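Local coordinates for protein peptidoglycan-N-acetylmuramic acid deacetylase PdaC (PDB 6H8N) that removes acetyl groups from N-acetylmuramic acid residues of peptidoglycan, which confers lysozyme resistance, and also deacetylates short chitin oligomers, at residues Gln182-Thr185 against Val186-Glu190. The protein carries 1 engineered substitution. Numbering follows the deposited sequence.
Sequences QLVT and VSQLE
The side chain of Gln188 reaches back across Thr185, and the two residues form a capping box at the start of helix 186-197. Thr185 is the N-cap. Its OG1 accepts a hydrogen bond from the backbone N of Gln188 at 3.0 Å. OG1 can reach that N because it lies between the backbone N and the carbonyl carbon of Thr185 (chi1 67°). In return, OE1 of Gln188 accepts from the backbone N of Thr185 at 2.9 Å. The N-H points almost straight at the oxygen (171°), but the donor sits above the amide plane. The Gln188 chain passes the threonine hydroxyl at an oblique angle, with its CG 3.2 Å from Thr185 OG1. Thr185 O takes the first regular helical bond, from Leu189 N at 2.9 Å. Val184 adds an apolar contact beside the box: its CG2 meets Leu189 CB at 3.9 Å, the two side chains crossing at about a right angle. The cap sits where the chain passes from strand 182-183, which pairs with strand 11-17 in the parallel sheet of the NodB homology domain, into the last helix. Val186 and Leu189 of that helix pack on strand 11-17, while Ser187 OG forms a hydrogen bond with Glu64 OE2 in strand 64-67.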
loop_
_atom_site.group_PDB
_atom_site.type_symbol
_atom_site.label_atom_id
_atom_site.label_comp_id
_atom_site.label_asym_id
_atom_site.label_seq_id
_atom_site.Cartn_x
_atom_site.Cartn_y
_atom_site.Cartn_z
ATOM N N GLN A 182 8.610 -11.383 -6.628
ATOM C CA GLN A 182 8.339 -10.155 -7.357
ATOM C C GLN A 182 7.544 -9.243 -6.434
ATOM O O GLN A 182 6.474 -9.618 -5.941
ATOM C CB GLN A 182 7.535 -10.461 -8.618
ATOM C CG GLN A 182 8.235 -11.407 -9.572
ATOM C CD GLN A 182 7.318 -11.961 -10.622
ATOM O OE1 GLN A 182 7.371 -11.559 -11.779
ATOM N NE2 GLN A 182 6.445 -12.876 -10.221
ATOM N N LEU A 183 8.099 -8.069 -6.171
ATOM C CA LEU A 183 7.456 -7.059 -5.335
ATOM C C LEU A 183 6.570 -6.207 -6.234
ATOM O O LEU A 183 7.061 -5.356 -6.980
ATOM C CB LEU A 183 8.501 -6.220 -4.604
ATOM C CG LEU A 183 9.074 -6.832 -3.320
ATOM C CD1 LEU A 183 9.671 -8.210 -3.521
ATOM C CD2 LEU A 183 10.098 -5.876 -2.723
ATOM N N VAL A 184 5.269 -6.424 -6.138
ATOM C CA VAL A 184 4.297 -5.857 -7.062
ATOM C C VAL A 184 3.361 -4.905 -6.326
ATOM O O VAL A 184 3.232 -4.942 -5.104
ATOM C CB VAL A 184 3.511 -6.960 -7.804
ATOM C CG1 VAL A 184 4.480 -7.926 -8.477
ATOM C CG2 VAL A 184 2.620 -7.729 -6.868
ATOM N N THR A 185 2.668 -4.070 -7.101
ATOM C CA THR A 185 1.667 -3.183 -6.536
ATOM C C THR A 185 0.393 -3.971 -6.232
ATOM O O THR A 185 0.207 -5.115 -6.666
ATOM C CB THR A 185 1.324 -2.055 -7.505
ATOM O OG1 THR A 185 0.659 -2.627 -8.639
ATOM C CG2 THR A 185 2.555 -1.285 -7.941
ATOM N N VAL A 186 -0.503 -3.348 -5.476
ATOM C CA VAL A 186 -1.779 -3.985 -5.167
ATOM C C VAL A 186 -2.547 -4.328 -6.439
ATOM O O VAL A 186 -3.098 -5.433 -6.576
ATOM C CB VAL A 186 -2.588 -3.108 -4.193
ATOM C CG1 VAL A 186 -4.057 -3.544 -4.094
ATOM C CG2 VAL A 186 -1.944 -3.118 -2.827
ATOM N N SER A 187 -2.611 -3.395 -7.384
ATOM C CA SER A 187 -3.330 -3.673 -8.631
ATOM C C SER A 187 -2.640 -4.761 -9.450
ATOM O O SER A 187 -3.315 -5.573 -10.096
ATOM C CB SER A 187 -3.511 -2.386 -9.423
ATOM O OG SER A 187 -4.390 -1.528 -8.707
ATOM N N GLN A 188 -1.302 -4.809 -9.439
ATOM C CA GLN A 188 -0.601 -5.866 -10.146
ATOM C C GLN A 188 -0.880 -7.219 -9.513
ATOM O O GLN A 188 -1.003 -8.225 -10.221
ATOM C CB GLN A 188 0.892 -5.587 -10.176
ATOM C CG GLN A 188 1.280 -4.490 -11.145
ATOM C CD GLN A 188 2.691 -3.973 -10.953
ATOM O OE1 GLN A 188 3.361 -4.244 -9.957
ATOM N NE2 GLN A 188 3.151 -3.183 -11.920
ATOM N N LEU A 189 -0.977 -7.270 -8.184
ATOM C CA LEU A 189 -1.304 -8.523 -7.519
ATOM C C LEU A 189 -2.708 -8.987 -7.903
ATOM O O LEU A 189 -2.922 -10.179 -8.173
ATOM C CB LEU A 189 -1.183 -8.336 -6.013
ATOM C CG LEU A 189 -1.644 -9.533 -5.176
ATOM C CD1 LEU A 189 -0.831 -10.763 -5.494
ATOM C CD2 LEU A 189 -1.598 -9.163 -3.688
ATOM N N GLU A 190 -3.678 -8.069 -7.936
ATOM C CA GLU A 190 -5.023 -8.414 -8.392
ATOM C C GLU A 190 -4.978 -9.030 -9.778
ATOM O O GLU A 190 -5.681 -10.015 -10.059
ATOM C CB GLU A 190 -5.920 -7.170 -8.412
ATOM C CG GLU A 190 -6.322 -6.608 -7.055
ATOM C CD GLU A 190 -7.222 -5.375 -7.182
ATOM O OE1 GLU A 190 -7.676 -4.835 -6.140
ATOM O OE2 GLU A 190 -7.491 -4.949 -8.333
#